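Local atomic coordinates of bartonella effector protein (Bep) substrate of VirB T4SS (Bartonella sp. AR 15-3, PDB entry 4M16), a protein that probably transfers AMP from ATP to tyrosine or threonine side chains of target proteins through its Fic domain, the N-terminal part of the effector that makes up this chain. Residues Lys118-Ile123 and Ser147-Ile152; Ile105-Gly110 and Tyr151-Arg156. All blocks are in the same frame, centred on the assembly; numbering follows the deposited sequence.

Contact 1. Residues Lys118-Ile123 and Ser147-Ile152; sequences KEFDEI and SFLNYI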
loop_
_atom_site.group_PDB
_atom_site.type_symbol
_atom_site.label_atom_id
_atom_site.label_comp_id
_atom_site.label_asym_id
_atom_site.label_seq_id
_atom_site.Cartn_x
_atom_site.Cartn_y
_atom_site.Cartn_z
ATOM N N LYS A 118 -2.376 10.297 10.349
ATOM C CA LYS A 118 -1.890 11.600 10.818
ATOM C C LYS A 118 -0.417 11.534 11.209
ATOM O O LYS A 118 0.367 12.426 10.876
ATOM C CB LYS A 118 -2.691 12.140 12.032
ATOM N N GLU A 119 -0.053 10.494 11.944
ATOM C CA GLU A 119 1.362 10.328 12.407
ATOM C C GLU A 119 2.313 10.139 11.193
ATOM O O GLU A 119 3.359 10.761 11.100
ATOM C CB GLU A 119 1.492 9.155 13.384
ATOM C CG GLU A 119 0.827 9.384 14.731
ATOM C CD GLU A 119 0.675 8.137 15.597
ATOM O OE1 GLU A 119 0.380 7.037 15.104
ATOM O OE2 GLU A 119 0.774 8.280 16.838
ATOM N N PHE A 120 1.904 9.304 10.250
ATOM C CA PHE A 120 2.604 9.143 8.970
ATOM C C PHE A 120 2.808 10.519 8.310
ATOM O O PHE A 120 3.963 10.866 7.887
ATOM C CB PHE A 120 1.808 8.154 8.098
ATOM C CG PHE A 120 2.346 7.908 6.716
ATOM C CD1 PHE A 120 3.304 6.908 6.462
ATOM C CD2 PHE A 120 1.784 8.554 5.646
ATOM C CE1 PHE A 120 3.744 6.678 5.156
ATOM C CE2 PHE A 120 2.214 8.359 4.357
ATOM C CZ PHE A 120 3.203 7.418 4.110
ATOM N N ASP A 121 1.725 11.300 8.212
ATOM C CA ASP A 121 1.784 12.584 7.558
ATOM C C ASP A 121 2.787 13.491 8.279
ATOM O O ASP A 121 3.547 14.218 7.653
ATOM C CB ASP A 121 0.396 13.246 7.447
ATOM C CG ASP A 121 -0.540 12.518 6.496
ATOM O OD1 ASP A 121 -0.063 11.658 5.697
ATOM O OD2 ASP A 121 -1.758 12.789 6.550
ATOM N N GLU A 122 2.753 13.479 9.603
ATOM C CA GLU A 122 3.606 14.365 10.369
ATOM C C GLU A 122 5.086 13.991 10.247
ATOM O O GLU A 122 5.923 14.882 10.223
ATOM C CB GLU A 122 3.176 14.398 11.834
ATOM C CG GLU A 122 1.839 15.064 12.109
ATOM C CD GLU A 122 1.307 14.757 13.515
ATOM O OE1 GLU A 122 1.621 13.662 14.107
ATOM O OE2 GLU A 122 0.524 15.585 14.013
ATOM N N ILE A 123 5.422 12.698 10.115
ATOM C CA ILE A 123 6.822 12.287 9.951
ATOM C C ILE A 123 7.335 12.832 8.588
ATOM O O ILE A 123 8.346 13.514 8.525
ATOM C CB ILE A 123 7.048 10.760 10.003
ATOM C CG1 ILE A 123 6.671 10.168 11.368
ATOM C CG2 ILE A 123 8.508 10.432 9.717
ATOM C CD1 ILE A 123 6.375 8.678 11.305
ATOM N N SER A 147 7.406 0.398 6.347
ATOM C CA SER A 147 6.901 -0.581 7.322
ATOM C C SER A 147 5.685 -0.037 8.074
ATOM O O SER A 147 4.737 -0.768 8.357
ATOM C CB SER A 147 7.939 -0.966 8.350
ATOM O OG SER A 147 9.054 -1.560 7.720
ATOM N N PHE A 148 5.710 1.242 8.410
ATOM C CA PHE A 148 4.628 1.828 9.176
ATOM C C PHE A 148 3.352 1.826 8.303
ATOM O O PHE A 148 2.319 1.332 8.719
ATOM C CB PHE A 148 5.008 3.237 9.676
ATOM C CG PHE A 148 3.920 3.945 10.495
ATOM C CD1 PHE A 148 3.042 3.246 11.318
ATOM C CD2 PHE A 148 3.845 5.359 10.494
ATOM C CE1 PHE A 148 2.088 3.925 12.096
ATOM C CE2 PHE A 148 2.886 6.022 11.247
ATOM C CZ PHE A 148 2.013 5.296 12.058
ATOM N N LEU A 149 3.441 2.332 7.074
ATOM C CA LEU A 149 2.290 2.358 6.220
ATOM C C LEU A 149 1.783 0.935 5.906
ATOM O O LEU A 149 0.576 0.724 5.909
ATOM C CB LEU A 149 2.551 3.174 4.939
ATOM C CG LEU A 149 1.332 3.246 3.990
ATOM C CD1 LEU A 149 0.187 3.950 4.670
ATOM C CD2 LEU A 149 1.699 3.901 2.663
ATOM N N ASN A 150 2.688 -0.018 5.650
ATOM C CA ASN A 150 2.326 -1.418 5.439
ATOM C C ASN A 150 1.483 -1.908 6.644
ATOM O O ASN A 150 0.464 -2.552 6.467
ATOM C CB ASN A 150 3.551 -2.307 5.228
ATOM C CG ASN A 150 3.172 -3.742 4.942
ATOM O OD1 ASN A 150 2.520 -4.032 3.908
ATOM N ND2 ASN A 150 3.523 -4.640 5.854
ATOM N N TYR A 151 1.954 -1.634 7.850
ATOM C CA TYR A 151 1.213 -2.037 9.061
ATOM C C TYR A 151 -0.166 -1.420 9.140
ATOM O O TYR A 151 -1.139 -2.107 9.500
ATOM C CB TYR A 151 1.985 -1.643 10.316
ATOM C CG TYR A 151 1.147 -1.582 11.560
ATOM C CD1 TYR A 151 0.753 -2.723 12.228
ATOM C CD2 TYR A 151 0.728 -0.338 12.067
ATOM C CE1 TYR A 151 -0.072 -2.619 13.366
ATOM C CE2 TYR A 151 -0.061 -0.241 13.193
ATOM C CZ TYR A 151 -0.454 -1.362 13.843
ATOM O OH TYR A 151 -1.262 -1.208 14.981
ATOM N N ILE A 152 -0.279 -0.149 8.735
ATOM C CA ILE A 152 -1.565 0.545 8.759
ATOM C C ILE A 152 -2.626 -0.106 7.839
ATOM O O ILE A 152 -3.744 -0.387 8.311
ATOM C CB ILE A 152 -1.471 2.065 8.420
ATOM C CG1 ILE A 152 -0.614 2.786 9.434
ATOM C CG2 ILE A 152 -2.875 2.658 8.503
ATOM C CD1 ILE A 152 -0.377 4.268 9.131
#
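Phe-148 pushes the edge of its ring against the backbone of helix 110-126, CE2 lying 3.6 Å from Phe-120 N and 4.0 Å from Phe-120 CB. With CG anti to the backbone N (chi1 180°), the ring reaches straight across between segments 118-123 and 147-152, which run antiparallel at 164° with their axes 10.8 Å apart. Its neighbour on helix 135-152, Ile-152, sets CD1 over one face of the ring, near the rim. Ile-123 CD1 approaches Phe-148 CD2 at 4.3 Å. Phe-120 answers from the opposite helix: its ring passes close beside Leu-149, with CE1 3.7 Å from Leu-149 CB and CZ 4.1 Å from Leu-149 CD2, on the more buried flank of the pair. Leu-145, one turn back on helix 135-152, touches both Phe-120 and Ile-123. On the other flank Glu-119 brings OE1 to the ring edge, 3.9 Å from Phe-148 CZ, its carboxylate plane turned well away from that of the ring. No hydrogen bond joins the segments, so the helices are held here by shape and dispersion, with perhaps a weak electrostatic gain where the carboxylate meets the positively polarised aromatic edge.

Contact 2. Residues Ile105-Gly110 and Tyr151-Arg156; sequences IYFAHG and YIHPFR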
loop_
_atom_site.group_PDB
_atom_site.type_symbol
_atom_site.label_atom_id
_atom_site.label_comp_id
_atom_site.label_asym_id
_atom_site.label_seq_id
_atom_site.Cartn_x
_atom_site.Cartn_y
_atom_site.Cartn_z
ATOM N N ILE A 105 -1.586 -12.248 13.064
ATOM C CA ILE A 105 -0.836 -11.006 13.043
ATOM C C ILE A 105 -1.676 -9.926 12.341
ATOM O O ILE A 105 -1.945 -10.038 11.141
ATOM C CB ILE A 105 0.530 -11.154 12.310
ATOM C CG1 ILE A 105 1.433 -12.216 12.959
ATOM C CG2 ILE A 105 1.307 -9.855 12.347
ATOM C CD1 ILE A 105 2.558 -12.684 12.058
ATOM N N TYR A 106 -2.118 -8.912 13.096
ATOM C CA TYR A 106 -3.076 -7.923 12.561
ATOM C C TYR A 106 -2.392 -6.643 12.095
ATOM O O TYR A 106 -1.364 -6.235 12.615
ATOM C CB TYR A 106 -4.156 -7.582 13.597
ATOM C CG TYR A 106 -5.056 -8.746 13.897
ATOM C CD1 TYR A 106 -4.647 -9.763 14.716
ATOM C CD2 TYR A 106 -6.332 -8.826 13.331
ATOM C CE1 TYR A 106 -5.472 -10.844 14.986
ATOM C CE2 TYR A 106 -7.161 -9.917 13.573
ATOM C CZ TYR A 106 -6.709 -10.910 14.411
ATOM O OH TYR A 106 -7.509 -11.979 14.699
ATOM N N PHE A 107 -2.960 -6.080 11.046
ATOM C CA PHE A 107 -2.737 -4.690 10.670
ATOM C C PHE A 107 -3.416 -3.795 11.718
ATOM O O PHE A 107 -4.064 -4.261 12.656
ATOM C CB PHE A 107 -3.318 -4.439 9.265
ATOM C CG PHE A 107 -2.635 -5.234 8.216
ATOM C CD1 PHE A 107 -1.319 -4.938 7.841
ATOM C CD2 PHE A 107 -3.262 -6.360 7.653
ATOM C CE1 PHE A 107 -0.680 -5.722 6.869
ATOM C CE2 PHE A 107 -2.616 -7.120 6.723
ATOM C CZ PHE A 107 -1.332 -6.797 6.327
ATOM N N ALA A 108 -3.250 -2.509 11.565
ATOM C CA ALA A 108 -3.872 -1.561 12.470
ATOM C C ALA A 108 -5.380 -1.772 12.548
ATOM O O ALA A 108 -6.065 -2.020 11.545
ATOM C CB ALA A 108 -3.592 -0.164 12.005
ATOM N N HIS A 109 -5.887 -1.621 13.748
ATOM C CA HIS A 109 -7.325 -1.618 13.967
ATOM C C HIS A 109 -7.919 -0.341 13.375
ATOM O O HIS A 109 -7.301 0.720 13.383
ATOM C CB HIS A 109 -7.618 -1.760 15.495
ATOM C CG HIS A 109 -9.065 -2.079 15.796
ATOM N ND1 HIS A 109 -10.058 -1.124 15.726
ATOM C CD2 HIS A 109 -9.690 -3.236 16.095
ATOM C CE1 HIS A 109 -11.228 -1.669 16.014
ATOM N NE2 HIS A 109 -11.031 -2.952 16.270
ATOM N N GLY A 110 -9.109 -0.453 12.821
ATOM C CA GLY A 110 -9.783 0.700 12.223
ATOM C C GLY A 110 -9.822 1.891 13.139
ATOM O O GLY A 110 -9.719 2.996 12.694
ATOM N N TYR A 151 1.954 -1.634 7.850
ATOM C CA TYR A 151 1.213 -2.037 9.061
ATOM C C TYR A 151 -0.166 -1.420 9.140
ATOM O O TYR A 151 -1.139 -2.107 9.500
ATOM C CB TYR A 151 1.985 -1.643 10.316
ATOM C CG TYR A 151 1.147 -1.582 11.560
ATOM C CD1 TYR A 151 0.753 -2.723 12.228
ATOM C CD2 TYR A 151 0.728 -0.338 12.067
ATOM C CE1 TYR A 151 -0.072 -2.619 13.366
ATOM C CE2 TYR A 151 -0.061 -0.241 13.193
ATOM C CZ TYR A 151 -0.454 -1.362 13.843
ATOM O OH TYR A 151 -1.262 -1.208 14.981
ATOM N N ILE A 152 -0.279 -0.149 8.735
ATOM C CA ILE A 152 -1.565 0.545 8.759
ATOM C C ILE A 152 -2.626 -0.106 7.839
ATOM O O ILE A 152 -3.744 -0.387 8.311
ATOM C CB ILE A 152 -1.471 2.065 8.420
ATOM C CG1 ILE A 152 -0.614 2.786 9.434
ATOM C CG2 ILE A 152 -2.875 2.658 8.503
ATOM C CD1 ILE A 152 -0.377 4.268 9.131
ATOM N N HIS A 153 -2.243 -0.392 6.582
ATOM C CA HIS A 153 -3.086 -1.059 5.614
ATOM C C HIS A 153 -4.452 -0.393 5.628
ATOM O O HIS A 153 -5.457 -1.038 5.924
ATOM C CB HIS A 153 -3.212 -2.571 5.884
ATOM C CG HIS A 153 -2.623 -3.430 4.802
ATOM N ND1 HIS A 153 -1.307 -3.308 4.402
ATOM C CD2 HIS A 153 -3.152 -4.424 4.066
ATOM C CE1 HIS A 153 -1.051 -4.211 3.477
ATOM N NE2 HIS A 153 -2.172 -4.871 3.231
ATOM N N PRO A 154 -4.489 0.909 5.315
ATOM C CA PRO A 154 -5.669 1.702 5.524
ATOM C C PRO A 154 -6.875 1.443 4.588
ATOM O O PRO A 154 -7.925 1.960 4.879
ATOM C CB PRO A 154 -5.166 3.132 5.295
ATOM C CG PRO A 154 -4.043 2.998 4.326
ATOM C CD PRO A 154 -3.380 1.714 4.761
ATOM N N PHE A 155 -6.691 0.766 3.460
ATOM C CA PHE A 155 -7.801 0.440 2.516
ATOM C C PHE A 155 -8.354 -0.980 2.665
ATOM O O PHE A 155 -7.654 -1.875 3.137
ATOM C CB PHE A 155 -7.333 0.679 1.057
ATOM C CG PHE A 155 -6.751 2.032 0.839
ATOM C CD1 PHE A 155 -7.555 3.145 0.755
ATOM C CD2 PHE A 155 -5.359 2.209 0.764
ATOM C CE1 PHE A 155 -6.985 4.429 0.621
ATOM C CE2 PHE A 155 -4.805 3.463 0.643
ATOM C CZ PHE A 155 -5.615 4.585 0.515
ATOM N N ARG A 156 -9.608 -1.213 2.214
ATOM C CA ARG A 156 -10.129 -2.562 2.203
ATOM C C ARG A 156 -9.228 -3.529 1.444
ATOM O O ARG A 156 -9.016 -4.654 1.878
ATOM C CB ARG A 156 -11.578 -2.625 1.677
ATOM C CG ARG A 156 -12.159 -4.017 1.623
ATOM C CD ARG A 156 -12.139 -4.697 2.956
ATOM N NE ARG A 156 -12.658 -6.029 2.813
ATOM C CZ ARG A 156 -12.008 -7.077 2.293
ATOM N NH1 ARG A 156 -10.767 -7.001 1.767
ATOM N NH2 ARG A 156 -12.614 -8.212 2.232
#
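Phe-107 turns its CG anti to its own carbonyl carbon (chi1 -64°), while a positive phi turns His-153 out of helix 135-152 and its chi1, about -115° and unstaggered, sets the imidazole flat on the Phe-107 ring. The two form a face-to-face stack, centroids 3.8 Å apart and planes only 7° from parallel. His-153 CB adds a CH-pi contact over the same phenyl face, 3.9 Å from the ring centroid. The imidazole is also gripped at both nitrogens, ND1 by Asn-150 O and NE2 by Glu-160 OE2, which should fix its rotation as a flat platform for Phe-107. His-153, Pro-154 and Phe-155 are the HPF that opens the Fic motif, the loop between helices 135-152 and 159-174; the 105-110 segment lies alongside this turn. There the helix end also meets the loop backbone: Ala-108 N donates a hydrogen bond to Tyr-151 O, 3.0 Å. That same oxygen sits by the phenyl edge, 3.3 Å from Phe-107 CD1. The Tyr-151 ring folds back over the loop so that one face covers Ala-108 N near the rim, while its CE2 packs 3.7 Å from Ala-108 CB and its OH lies 3.6 Å from Ala-108 CA. Arg-81 bridges the two backbones, hydrogen-bonding to Ala-108 O and to His-153 O. Next to Ala-108, His-109 N-caps helix 110-126, its ND1 accepting from Asp-111 N, and Met-196 of helix 185-197 packs against Phe-107.

In the fold
Contacts 1 and 2 share helix 135-152 and its last two residues, Tyr-151 and Ile-152. Contact 1 uses the side of the helix to pack against helix 110-126; contact 2 uses its C-terminal end and the Fic signature turn to hold the loop that leads into that same helix. Both are partly buried, their centres about 11 Å apart, and they meet where Asn-150 O lies 3.3 Å from Phe-107 CD1. The chemistry follows the place: between the helices the packing is mainly apolar, with one carboxylate at an aromatic edge, and no hydrogen bond crosses; at the helix end a backbone hydrogen bond and Arg-81 join the two backbones, and a ring stack joins side chains.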